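Local coordinates for protein serine protease (Arthrobacter nicotinovorans, PDB 3WY8) that is a trypsin-like serine protease with keratinolytic activity, probably cleaving peptide bonds through a Ser-His-Asp triad carried by the two-barrel domain described here, at residues Q3-V8 / L141-G146; T73-Y78 / F95-T100; V115-A120 / T207-T212; T149-N154 / Y191-N196. One frame throughout, in Å; residues are numbered along the deposited sequence.

Contact 1. Residues Q3-V8 / L141-G146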
loop_
_atom_site.group_PDB
_atom_site.type_symbol
_atom_site.label_atom_id
_atom_site.label_comp_id
_atom_site.label_asym_id
_atom_site.label_seq_id
_atom_site.Cartn_x
_atom_site.Cartn_y
_atom_site.Cartn_z
ATOM N N GLN A 3 -10.383 12.661 -5.965
ATOM C CA GLN A 3 -9.825 13.998 -5.760
ATOM C C GLN A 3 -8.306 14.045 -5.693
ATOM O O GLN A 3 -7.644 13.030 -5.447
ATOM C CB GLN A 3 -10.459 14.694 -4.543
ATOM C CG GLN A 3 -10.411 13.923 -3.244
ATOM C CD GLN A 3 -11.405 14.438 -2.199
ATOM O OE1 GLN A 3 -11.633 15.637 -2.072
ATOM N NE2 GLN A 3 -11.986 13.520 -1.439
ATOM N N SER A 4 -7.769 15.237 -5.939
ATOM C CA SER A 4 -6.364 15.521 -5.707
ATOM C C SER A 4 -6.171 15.850 -4.233
ATOM O O SER A 4 -7.050 16.447 -3.603
ATOM C CB SER A 4 -5.907 16.690 -6.582
ATOM O OG SER A 4 -6.022 16.368 -7.959
ATOM N N GLU A 5 -5.023 15.455 -3.695
ATOM C CA GLU A 5 -4.731 15.578 -2.270
ATOM C C GLU A 5 -3.389 16.260 -2.037
ATOM O O GLU A 5 -2.417 15.982 -2.744
ATOM C CB GLU A 5 -4.685 14.184 -1.628
ATOM C CG GLU A 5 -5.998 13.409 -1.676
ATOM C CD GLU A 5 -7.039 13.934 -0.697
ATOM O OE1 GLU A 5 -6.688 14.728 0.205
ATOM O OE2 GLU A 5 -8.215 13.547 -0.832
ATOM N N THR A 6 -3.322 17.149 -1.045
ATOM C CA THR A 6 -2.018 17.658 -0.619
ATOM C C THR A 6 -1.263 16.503 0.024
ATOM O O THR A 6 -1.895 15.582 0.559
ATOM C CB THR A 6 -2.103 18.831 0.384
ATOM O OG1 THR A 6 -2.918 18.456 1.499
ATOM C CG2 THR A 6 -2.668 20.055 -0.284
ATOM N N PRO A 7 0.082 16.538 -0.034
ATOM C CA PRO A 7 0.874 15.442 0.517
ATOM C C PRO A 7 0.514 15.147 1.970
ATOM O O PRO A 7 0.237 16.064 2.751
ATOM C CB PRO A 7 2.307 15.967 0.420
ATOM C CG PRO A 7 2.270 16.920 -0.726
ATOM C CD PRO A 7 0.940 17.587 -0.619
ATOM N N VAL A 8 0.500 13.865 2.307
ATOM C CA VAL A 8 0.218 13.417 3.661
ATOM C C VAL A 8 1.510 12.806 4.175
ATOM O O VAL A 8 2.110 11.953 3.514
ATOM C CB VAL A 8 -0.944 12.393 3.684
ATOM C CG1 VAL A 8 -1.111 11.760 5.074
ATOM C CG2 VAL A 8 -2.252 13.056 3.231
ATOM N N LEU A 141 -0.190 12.982 -5.012
ATOM C CA LEU A 141 -1.132 12.161 -4.256
ATOM C C LEU A 141 -2.579 12.375 -4.707
ATOM O O LEU A 141 -3.033 13.513 -4.847
ATOM C CB LEU A 141 -1.010 12.480 -2.761
ATOM C CG LEU A 141 -1.749 11.565 -1.783
ATOM C CD1 LEU A 141 -1.173 10.147 -1.813
ATOM C CD2 LEU A 141 -1.676 12.151 -0.383
ATOM N N LYS A 142 -3.289 11.267 -4.921
ATOM C CA LYS A 142 -4.705 11.284 -5.276
ATOM C C LYS A 142 -5.473 10.392 -4.317
ATOM O O LYS A 142 -4.871 9.604 -3.580
ATOM C CB LYS A 142 -4.920 10.795 -6.716
ATOM C CG LYS A 142 -4.052 11.490 -7.763
ATOM C CD LYS A 142 -4.331 12.976 -7.852
ATOM C CE LYS A 142 -3.515 13.610 -8.959
ATOM N NZ LYS A 142 -3.630 15.104 -8.931
ATOM N N SER A 143 -6.797 10.524 -4.321
ATOM C CA SER A 143 -7.635 9.658 -3.499
ATOM C C SER A 143 -8.912 9.214 -4.202
ATOM O O SER A 143 -9.336 9.811 -5.200
ATOM C CB SER A 143 -7.968 10.329 -2.164
ATOM O OG SER A 143 -8.823 11.445 -2.346
ATOM N N CYS A 144 -9.490 8.138 -3.675
ATOM C CA CYS A 144 -10.816 7.661 -4.036
ATOM C C CYS A 144 -11.556 7.363 -2.743
ATOM O O CYS A 144 -10.933 7.167 -1.699
ATOM C CB CYS A 144 -10.723 6.368 -4.838
ATOM S SG CYS A 144 -9.904 6.495 -6.424
ATOM N N SER A 145 -12.881 7.318 -2.804
ATOM C CA SER A 145 -13.668 6.960 -1.630
ATOM C C SER A 145 -14.967 6.260 -2.010
ATOM O O SER A 145 -15.511 6.475 -3.099
ATOM C CB SER A 145 -13.948 8.191 -0.762
ATOM O OG SER A 145 -14.830 9.083 -1.421
ATOM N N GLY A 146 -15.451 5.413 -1.110
ATOM C CA GLY A 146 -16.749 4.778 -1.290
ATOM C C GLY A 146 -17.000 3.647 -0.320
ATOM O O GLY A 146 -16.198 3.391 0.584
HETATM O O HOH W 1 -11.526 10.860 -2.235
#

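Contact 2. Residues T73-Y78 / F95-T100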
loop_
_atom_site.group_PDB
_atom_site.type_symbol
_atom_site.label_atom_id
_atom_site.label_comp_id
_atom_site.label_asym_id
_atom_site.label_seq_id
_atom_site.Cartn_x
_atom_site.Cartn_y
_atom_site.Cartn_z
ATOM N N THR A 73 15.239 3.566 2.561
ATOM C CA THR A 73 15.584 2.288 1.935
ATOM C C THR A 73 15.131 1.112 2.805
ATOM O O THR A 73 15.276 1.149 4.026
ATOM C CB THR A 73 17.107 2.196 1.673
ATOM O OG1 THR A 73 17.517 3.316 0.879
ATOM C CG2 THR A 73 17.470 0.898 0.937
ATOM N N ALA A 74 14.579 0.077 2.173
ATOM C CA ALA A 74 14.127 -1.115 2.894
ATOM C C ALA A 74 15.297 -1.980 3.324
ATOM O O ALA A 74 16.190 -2.270 2.525
ATOM C CB ALA A 74 13.169 -1.934 2.040
ATOM N N LYS A 75 15.291 -2.392 4.586
ATOM C CA LYS A 75 16.247 -3.399 5.032
ATOM C C LYS A 75 15.668 -4.806 4.912
ATOM O O LYS A 75 16.404 -5.755 4.672
ATOM C CB LYS A 75 16.779 -3.116 6.440
ATOM C CG LYS A 75 15.776 -3.203 7.558
ATOM C CD LYS A 75 16.486 -3.250 8.903
ATOM C CE LYS A 75 15.481 -3.459 10.014
ATOM N NZ LYS A 75 16.010 -3.076 11.350
ATOM N N ALA A 76 14.350 -4.938 5.056
ATOM C CA ALA A 76 13.698 -6.241 4.931
ATOM C C ALA A 76 12.280 -6.118 4.386
ATOM O O ALA A 76 11.664 -5.059 4.477
ATOM C CB ALA A 76 13.705 -6.974 6.271
ATOM N N LEU A 77 11.784 -7.208 3.802
ATOM C CA LEU A 77 10.465 -7.234 3.171
ATOM C C LEU A 77 9.717 -8.480 3.601
ATOM O O LEU A 77 10.293 -9.575 3.639
ATOM C CB LEU A 77 10.596 -7.210 1.645
ATOM C CG LEU A 77 11.455 -6.105 1.031
ATOM C CD1 LEU A 77 11.809 -6.446 -0.413
ATOM C CD2 LEU A 77 10.763 -4.749 1.136
ATOM N N TYR A 78 8.435 -8.313 3.922
ATOM C CA TYR A 78 7.625 -9.396 4.480
ATOM C C TYR A 78 6.296 -9.557 3.763
ATOM O O TYR A 78 5.432 -8.687 3.843
ATOM C CB TYR A 78 7.390 -9.164 5.975
ATOM C CG TYR A 78 8.684 -9.088 6.746
ATOM C CD1 TYR A 78 9.273 -10.240 7.267
ATOM C CD2 TYR A 78 9.343 -7.871 6.918
ATOM C CE1 TYR A 78 10.476 -10.175 7.959
ATOM C CE2 TYR A 78 10.549 -7.796 7.608
ATOM C CZ TYR A 78 11.109 -8.951 8.125
ATOM O OH TYR A 78 12.302 -8.869 8.807
ATOM N N PHE A 95 4.582 -5.934 4.002
ATOM C CA PHE A 95 5.110 -4.885 4.845
ATOM C C PHE A 95 6.610 -4.807 4.680
ATOM O O PHE A 95 7.311 -5.817 4.724
ATOM C CB PHE A 95 4.724 -5.114 6.311
ATOM C CG PHE A 95 3.244 -5.186 6.526
ATOM C CD1 PHE A 95 2.513 -4.038 6.811
ATOM C CD2 PHE A 95 2.570 -6.399 6.395
ATOM C CE1 PHE A 95 1.130 -4.097 6.988
ATOM C CE2 PHE A 95 1.185 -6.469 6.561
ATOM C CZ PHE A 95 0.466 -5.317 6.863
ATOM N N ALA A 96 7.088 -3.595 4.446
ATOM C CA ALA A 96 8.509 -3.357 4.335
ATOM C C ALA A 96 8.993 -2.746 5.642
ATOM O O ALA A 96 8.284 -1.952 6.262
ATOM C CB ALA A 96 8.779 -2.435 3.167
ATOM N N VAL A 97 10.197 -3.127 6.066
ATOM C CA VAL A 97 10.820 -2.531 7.245
ATOM C C VAL A 97 12.019 -1.708 6.791
ATOM O O VAL A 97 12.918 -2.221 6.125
ATOM C CB VAL A 97 11.230 -3.592 8.289
ATOM C CG1 VAL A 97 11.911 -2.935 9.489
ATOM C CG2 VAL A 97 10.007 -4.363 8.744
ATOM N N MET A 98 12.003 -0.426 7.140
ATOM C CA MET A 98 12.948 0.538 6.581
ATOM C C MET A 98 14.183 0.694 7.453
ATOM O O MET A 98 14.098 0.622 8.681
ATOM C CB MET A 98 12.269 1.902 6.394
ATOM C CG MET A 98 10.947 1.870 5.623
ATOM S SD MET A 98 11.083 1.207 3.940
ATOM C CE MET A 98 10.713 -0.490 4.156
ATOM N N ASN A 99 15.330 0.896 6.809
ATOM C CA ASN A 99 16.541 1.336 7.495
ATOM C C ASN A 99 16.310 2.696 8.139
ATOM O O ASN A 99 15.424 3.445 7.724
ATOM C CB ASN A 99 17.697 1.473 6.498
ATOM C CG ASN A 99 18.259 0.141 6.056
ATOM O OD1 ASN A 99 18.696 -0.668 6.874
ATOM N ND2 ASN A 99 18.279 -0.084 4.749
ATOM N N THR A 100 17.108 3.017 9.154
ATOM C CA THR A 100 17.140 4.375 9.673
ATOM C C THR A 100 17.734 5.310 8.619
ATOM O O THR A 100 18.549 4.889 7.791
ATOM C CB THR A 100 17.951 4.485 10.986
ATOM O OG1 THR A 100 19.227 3.853 10.819
ATOM C CG2 THR A 100 17.199 3.823 12.134
HETATM O O HOH W 2 16.385 4.502 5.028
HETATM O O HOH W 3 14.836 -0.045 11.077
#

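Contact 3. Residues V115-A120 / T207-T212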
loop_
_atom_site.group_PDB
_atom_site.type_symbol
_atom_site.label_atom_id
_atom_site.label_comp_id
_atom_site.label_asym_id
_atom_site.label_seq_id
_atom_site.Cartn_x
_atom_site.Cartn_y
_atom_site.Cartn_z
ATOM N N VAL A 115 -3.537 0.407 12.521
ATOM C CA VAL A 115 -4.030 -0.649 11.634
ATOM C C VAL A 115 -5.177 -1.433 12.264
ATOM O O VAL A 115 -5.294 -1.499 13.491
ATOM C CB VAL A 115 -2.900 -1.628 11.189
ATOM C CG1 VAL A 115 -1.942 -0.938 10.232
ATOM C CG2 VAL A 115 -2.150 -2.209 12.391
ATOM N N GLN A 116 -6.023 -2.011 11.413
ATOM C CA GLN A 116 -7.104 -2.890 11.845
ATOM C C GLN A 116 -7.092 -4.179 11.040
ATOM O O GLN A 116 -6.872 -4.160 9.823
ATOM C CB GLN A 116 -8.470 -2.217 11.682
ATOM C CG GLN A 116 -8.720 -1.020 12.590
ATOM C CD GLN A 116 -8.856 -1.382 14.061
ATOM O OE1 GLN A 116 -9.161 -2.527 14.414
ATOM N NE2 GLN A 116 -8.644 -0.397 14.929
ATOM N N PHE A 117 -7.326 -5.291 11.734
ATOM C CA PHE A 117 -7.474 -6.601 11.105
ATOM C C PHE A 117 -8.761 -7.250 11.586
ATOM O O PHE A 117 -9.296 -6.873 12.636
ATOM C CB PHE A 117 -6.268 -7.497 11.423
ATOM C CG PHE A 117 -4.956 -6.893 11.025
ATOM C CD1 PHE A 117 -4.493 -7.004 9.719
ATOM C CD2 PHE A 117 -4.193 -6.188 11.954
ATOM C CE1 PHE A 117 -3.272 -6.428 9.342
ATOM C CE2 PHE A 117 -2.984 -5.610 11.591
ATOM C CZ PHE A 117 -2.522 -5.726 10.286
ATOM N N ASN A 118 -9.260 -8.205 10.802
ATOM C CA ASN A 118 -10.456 -8.976 11.147
ATOM C C ASN A 118 -11.669 -8.093 11.420
ATOM O O ASN A 118 -12.460 -8.361 12.325
ATOM C CB ASN A 118 -10.160 -9.914 12.324
ATOM C CG ASN A 118 -8.843 -10.627 12.158
ATOM O OD1 ASN A 118 -8.645 -11.357 11.184
ATOM N ND2 ASN A 118 -7.914 -10.388 13.082
ATOM N N ALA A 119 -11.795 -7.037 10.617
ATOM C CA ALA A 119 -12.906 -6.099 10.718
ATOM C C ALA A 119 -14.066 -6.550 9.835
ATOM O O ALA A 119 -13.967 -7.550 9.118
ATOM C CB ALA A 119 -12.450 -4.696 10.332
ATOM N N ALA A 120 -15.165 -5.809 9.897
ATOM C CA ALA A 120 -16.345 -6.110 9.092
ATOM C C ALA A 120 -16.080 -5.937 7.595
ATOM O O ALA A 120 -15.231 -5.141 7.195
ATOM C CB ALA A 120 -17.489 -5.222 9.517
ATOM N N THR A 207 -6.538 -12.752 9.248
ATOM C CA THR A 207 -5.524 -13.333 10.131
ATOM C C THR A 207 -4.179 -13.597 9.450
ATOM O O THR A 207 -3.138 -13.477 10.090
ATOM C CB THR A 207 -6.027 -14.633 10.790
ATOM O OG1 THR A 207 -6.578 -15.493 9.783
ATOM C CG2 THR A 207 -7.094 -14.318 11.839
ATOM N N VAL A 208 -4.205 -13.964 8.170
ATOM C CA VAL A 208 -2.967 -14.249 7.431
ATOM C C VAL A 208 -2.136 -12.971 7.274
ATOM O O VAL A 208 -0.944 -12.942 7.599
ATOM C CB VAL A 208 -3.256 -14.908 6.059
ATOM C CG1 VAL A 208 -1.979 -15.054 5.237
ATOM C CG2 VAL A 208 -3.928 -16.281 6.252
ATOM N N ILE A 209 -2.784 -11.906 6.803
ATOM C CA ILE A 209 -2.116 -10.618 6.639
ATOM C C ILE A 209 -1.701 -10.038 8.005
ATOM O O ILE A 209 -0.618 -9.458 8.137
ATOM C CB ILE A 209 -2.979 -9.653 5.779
ATOM C CG1 ILE A 209 -3.045 -10.186 4.339
ATOM C CG2 ILE A 209 -2.427 -8.230 5.822
ATOM C CD1 ILE A 209 -4.070 -9.493 3.418
ATOM N N GLN A 210 -2.546 -10.234 9.018
ATOM C CA GLN A 210 -2.221 -9.823 10.385
ATOM C C GLN A 210 -0.932 -10.478 10.881
ATOM O O GLN A 210 -0.085 -9.817 11.479
ATOM C CB GLN A 210 -3.368 -10.155 11.339
ATOM C CG GLN A 210 -3.126 -9.700 12.768
ATOM C CD GLN A 210 -4.290 -10.009 13.679
ATOM O OE1 GLN A 210 -4.988 -11.002 13.496
ATOM N NE2 GLN A 210 -4.507 -9.151 14.669
ATOM N N SER A 211 -0.792 -11.779 10.631
ATOM C CA SER A 211 0.414 -12.511 11.030
ATOM C C SER A 211 1.675 -11.966 10.353
ATOM O O SER A 211 2.742 -11.889 10.976
ATOM C CB SER A 211 0.252 -14.007 10.758
ATOM O OG SER A 211 -0.655 -14.583 11.684
ATOM N N THR A 212 1.546 -11.577 9.084
ATOM C CA THR A 212 2.655 -10.966 8.350
ATOM C C THR A 212 3.007 -9.613 8.953
ATOM O O THR A 212 4.181 -9.299 9.138
ATOM C CB THR A 212 2.343 -10.827 6.840
ATOM O OG1 THR A 212 1.987 -12.109 6.309
ATOM C CG2 THR A 212 3.557 -10.310 6.083
HETATM O O HOH W 4 -7.705 -8.527 15.386
#

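Contact 4. Residues T149-N154 / Y191-N196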
loop_
_atom_site.group_PDB
_atom_site.type_symbol
_atom_site.label_atom_id
_atom_site.label_comp_id
_atom_site.label_asym_id
_atom_site.label_seq_id
_atom_site.Cartn_x
_atom_site.Cartn_y
_atom_site.Cartn_z
ATOM N N THR A 149 -17.768 -3.141 -1.595
ATOM C CA THR A 149 -18.625 -4.260 -1.982
ATOM C C THR A 149 -17.761 -5.406 -2.498
ATOM O O THR A 149 -16.580 -5.223 -2.787
ATOM C CB THR A 149 -19.667 -3.861 -3.060
ATOM O OG1 THR A 149 -18.999 -3.292 -4.195
ATOM C CG2 THR A 149 -20.677 -2.856 -2.494
ATOM N N ASN A 150 -18.346 -6.593 -2.601
ATOM C CA ASN A 150 -17.614 -7.753 -3.093
ATOM C C ASN A 150 -17.294 -7.665 -4.580
ATOM O O ASN A 150 -17.929 -6.904 -5.320
ATOM C CB ASN A 150 -18.387 -9.039 -2.783
ATOM C CG ASN A 150 -18.547 -9.269 -1.298
ATOM O OD1 ASN A 150 -17.701 -8.858 -0.500
ATOM N ND2 ASN A 150 -19.641 -9.919 -0.912
ATOM N N ASP A 151 -16.285 -8.421 -5.000
ATOM C CA ASP A 151 -15.990 -8.601 -6.420
ATOM C C ASP A 151 -17.095 -9.482 -7.014
ATOM O O ASP A 151 -17.219 -10.650 -6.642
ATOM C CB ASP A 151 -14.608 -9.252 -6.590
ATOM C CG ASP A 151 -14.164 -9.340 -8.043
ATOM O OD1 ASP A 151 -15.019 -9.483 -8.943
ATOM O OD2 ASP A 151 -12.941 -9.283 -8.285
ATOM N N PRO A 152 -17.903 -8.923 -7.938
ATOM C CA PRO A 152 -19.055 -9.646 -8.485
ATOM C C PRO A 152 -18.667 -10.794 -9.406
ATOM O O PRO A 152 -19.502 -11.649 -9.704
ATOM C CB PRO A 152 -19.781 -8.576 -9.315
ATOM C CG PRO A 152 -19.190 -7.274 -8.923
ATOM C CD PRO A 152 -17.787 -7.578 -8.523
ATOM N N TYR A 153 -17.413 -10.809 -9.847
ATOM C CA TYR A 153 -16.981 -11.709 -10.914
ATOM C C TYR A 153 -16.014 -12.759 -10.408
ATOM O O TYR A 153 -16.199 -13.954 -10.659
ATOM C CB TYR A 153 -16.359 -10.903 -12.053
ATOM C CG TYR A 153 -17.153 -9.662 -12.378
ATOM C CD1 TYR A 153 -18.370 -9.750 -13.060
ATOM C CD2 TYR A 153 -16.710 -8.405 -11.974
ATOM C CE1 TYR A 153 -19.112 -8.617 -13.343
ATOM C CE2 TYR A 153 -17.448 -7.265 -12.251
ATOM C CZ TYR A 153 -18.645 -7.379 -12.943
ATOM O OH TYR A 153 -19.379 -6.255 -13.214
ATOM N N ASN A 154 -14.996 -12.308 -9.681
ATOM C CA ASN A 154 -14.021 -13.198 -9.062
ATOM C C ASN A 154 -14.056 -13.083 -7.526
ATOM O O ASN A 154 -13.099 -12.585 -6.928
ATOM C CB ASN A 154 -12.609 -12.894 -9.595
ATOM C CG ASN A 154 -12.441 -13.239 -11.076
ATOM O OD1 ASN A 154 -12.642 -14.379 -11.485
ATOM N ND2 ASN A 154 -12.044 -12.255 -11.877
ATOM N N TYR A 191 -5.825 -4.414 -7.204
ATOM C CA TYR A 191 -6.105 -4.640 -8.615
ATOM C C TYR A 191 -7.357 -3.936 -9.109
ATOM O O TYR A 191 -8.228 -3.547 -8.327
ATOM C CB TYR A 191 -6.182 -6.148 -8.935
ATOM C CG TYR A 191 -7.401 -6.869 -8.383
ATOM C CD1 TYR A 191 -8.580 -6.968 -9.128
ATOM C CD2 TYR A 191 -7.367 -7.470 -7.124
ATOM C CE1 TYR A 191 -9.701 -7.637 -8.624
ATOM C CE2 TYR A 191 -8.478 -8.146 -6.614
ATOM C CZ TYR A 191 -9.636 -8.223 -7.368
ATOM O OH TYR A 191 -10.735 -8.880 -6.871
ATOM N N GLY A 192 -7.425 -3.789 -10.428
ATOM C CA GLY A 192 -8.642 -3.378 -11.107
ATOM C C GLY A 192 -8.812 -4.242 -12.340
ATOM O O GLY A 192 -7.910 -4.998 -12.709
ATOM N N TYR A 193 -9.972 -4.138 -12.973
ATOM C CA TYR A 193 -10.232 -4.853 -14.216
ATOM C C TYR A 193 -9.945 -3.983 -15.434
ATOM O O TYR A 193 -10.809 -3.243 -15.907
ATOM C CB TYR A 193 -11.663 -5.383 -14.215
ATOM C CG TYR A 193 -11.821 -6.549 -13.279
ATOM C CD1 TYR A 193 -11.301 -7.801 -13.610
ATOM C CD2 TYR A 193 -12.459 -6.404 -12.049
ATOM C CE1 TYR A 193 -11.422 -8.876 -12.756
ATOM C CE2 TYR A 193 -12.591 -7.480 -11.184
ATOM C CZ TYR A 193 -12.064 -8.711 -11.543
ATOM O OH TYR A 193 -12.184 -9.785 -10.701
ATOM N N GLY A 194 -8.719 -4.078 -15.937
ATOM C CA GLY A 194 -8.258 -3.218 -17.024
ATOM C C GLY A 194 -7.493 -2.013 -16.511
ATOM O O GLY A 194 -7.579 -1.672 -15.328
ATOM N N SER A 195 -6.759 -1.363 -17.413
ATOM C CA SER A 195 -5.832 -0.285 -17.059
ATOM C C SER A 195 -6.500 0.941 -16.453
ATOM O O SER A 195 -5.911 1.607 -15.598
ATOM C CB SER A 195 -5.008 0.132 -18.278
ATOM O OG SER A 195 -4.177 -0.926 -18.704
ATOM N N ASN A 196 -7.711 1.248 -16.919
ATOM C CA ASN A 196 -8.485 2.376 -16.406
ATOM C C ASN A 196 -9.843 1.952 -15.882
ATOM O O ASN A 196 -10.857 2.588 -16.171
ATOM C CB ASN A 196 -8.648 3.468 -17.465
ATOM C CG ASN A 196 -7.402 4.275 -17.640
ATOM O OD1 ASN A 196 -7.244 5.335 -17.030
ATOM N ND2 ASN A 196 -6.480 3.763 -18.439
#

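Contact 1. Residues Q3-V8 / L141-G146
Ser143 and Glu5 meet through a short hydrogen bond, in which Ser143 OG donates to Glu5 OE2 at 2.7 Å, on that oxygen's anti lone pair. Ser143 and Gln3 have their side chains on the same face of the sheet, and the Ser143 torsion (chi1 68°) places OG between its own backbone N and carbonyl carbon, where it meets both Glu5 OE2 and Gln3 CG. Gln3 CG approaches the hydroxyl to 3.1 Å, while a water accepts a hydrogen bond from Gln3 NE2 and donates one to Ser143 OG. The neighbouring pair, Ser4 and Lys142, lies on the other face. Lys142 is bent at chi2, folding the chain back until NZ donates to Ser4 OG over 2.9 Å. Between these side chains runs a short antiparallel pairing of the N-terminal strand 3-4 with strand 142-150, a strand of the second barrel of the trypsin-like fold. Gln3 and Ser143 form its hydrogen-bonded pair, Gln3 O receiving Ser143 N at 2.9 Å and Ser143 O receiving Gln3 N at 3.1 Å. A third backbone bond runs from Glu5 N to Leu141 O. Leu141 CD2 lies 3.8 Å from Val8 CG2 and equally close to Glu5 CB. In the second shell, Lys126 on strand 124-129 forms a salt bridge with Glu5 OE2, so one carboxylate oxygen takes both a hydroxyl and a cation. Phe128 packs against Glu5 and Leu141, and Cys144 ties strand 142-150 to Cys164 by a disulfide.

Contact 2. Residues T73-Y78 / F95-T100
Val97 O accepts two backbone hydrogen bonds, from Lys75 N at 2.8 Å and from Ala76 N at 3.3 Å, both donors lying in its carbonyl plane. Two residues of one strand facing a single residue of the other make a classic beta bulge, here between strands 72-78 and 94-98 of the six-stranded first barrel. Past the bulge, Ala76 with Val97 and Tyr78 with Phe95 are the hydrogen-bonded pairs of a regular antiparallel stretch. Close packing is found on both faces of this stretch. On the face of Leu77 and Ala96, Leu77 CD2 rests 3.7 Å from Ala96 CB, and Phe56 of the adjoining strand 55-60 touches both residues as well as Ala74. On the face of Tyr78 and Val97, the phenol leans its CE2 to 3.7 Å from Val97 CG2, and Phe95 O lies at the ring edge; helix 207-218 packs on Tyr78 and Phe95. The bulge end is looser and wetter. Lys75 is extended beyond CG and brings its CE to 3.6 Å from Val97 CG1, while its NZ makes a weak bond to a water that donates to Met98 O and a long, weak ion pair with the C-terminal carboxylate of Ser219. Thr73 O is taken by Asn99 N at 2.8 Å and weakly by Asn99 ND2, and a second water joins Thr73 N to Asn99 O. Apolar packing thus backs the paired strands on both faces, whereas at the strand ends backbone groups are satisfied partly by a side-chain amide and by water.

Contact 3. Residues V115-A120 / T207-T212
The C-terminal helix 207-218, a hallmark of the trypsin-like fold, begins against the loop that leads into strand 124-129, and Phe117 and Asn118 of that loop meet its first turn. Gln210 lies over one face of the Phe117 ring: its CA makes a CH-pi contact 3.8 Å from the ring centroid, 19° off the normal, and its CB comes to 3.6 Å from Phe117 CG. With CG anti to the backbone N (chi1 -177°) and an extended chain beyond, Gln210 carries its amide past the ring, the two planes 28° apart. Ile209 CG2 approaches the ring at its edge, 4.0 Å from Phe117 CE1. The polar link lies at the solvent side, where Asn118 ND2 donates to Gln210 OE1 at 3.0 Å. Gln210 OE1 lies near the Asn118 amide plane, but Asn118 ND2 stands well above the Gln210 carbonyl plane. A water that accepts from Asn118 ND2, and weakly from Gln210 NE2, bridges the same two amides. Around this pair, Phe117 also meets the rings of Trp205 and Tyr213, while on the helix's inner side Ile209 and Thr212 pack on Phe95 of strand 94-98.

Contact 4. Residues T149-N154 / Y191-N196
Asp151 receives the hydroxyls of Tyr191 and Tyr193 on a single carboxylate oxygen, and hydrogen bonds dominate the contact. Tyr193 OH donates to Asp151 OD2 over 2.6 Å, using the syn lone pair, and Tyr191 OH donates to the same atom over 2.7 Å on the anti side. Asp151 CG is anti to the backbone N (chi1 -174°), which extends the carboxylate toward both phenols. Its plane stands nearly perpendicular to the Tyr193 ring, at 82°, but only 34° from that of Tyr191. Tyr193 OH also accepts from Asn154 ND2 at 2.7 Å, the hydroxyl lying close to the amide plane, so it acts as donor and acceptor at once. Two phenolic donors would be expected to favour the ionised carboxylate.

The other oxygen, Asp151 OD1, binds its own chain: Tyr153 N and Asn154 N both donate to it at 2.9 Å, from the same face of the carboxylate. These bonds fix the group's rotation. Apolar contact is slight, with Tyr153 CD2 4.3 Å from Tyr193 CE2, while Pro152 CB sits over the centre of the Tyr153 ring.

Farther out, Thr159 hydrogen-bonds to Tyr191 OH, and the Tyr191 ring stacks on Tyr201 of strand 199-202. The bonds to Asp151 OD1 define an Asx turn within a wider Asx motif, here in a surface loop following strand 142-150 and joined to the loop between strands 185-188 and 199-202.

Contacts 1 and 4 both use strand 142-150: contact 1 pairs its start with the N-terminal strand, and contact 4 links the loop after its end to another loop, their centres about 20 Å apart. Contact 2 belongs to the other barrel, across the chain's centre from both. Contacts 2 and 3 touch through helix 207-218, which spans from the first barrel to the loop before strand 124-129; no other two of the contacts pack on each other. Contacts 1 and 2 are partly buried and built on backbone pairing; contacts 3 and 4 are surface contacts carried by side chains, one by a ring face and amides, the other by a carboxylate and phenols.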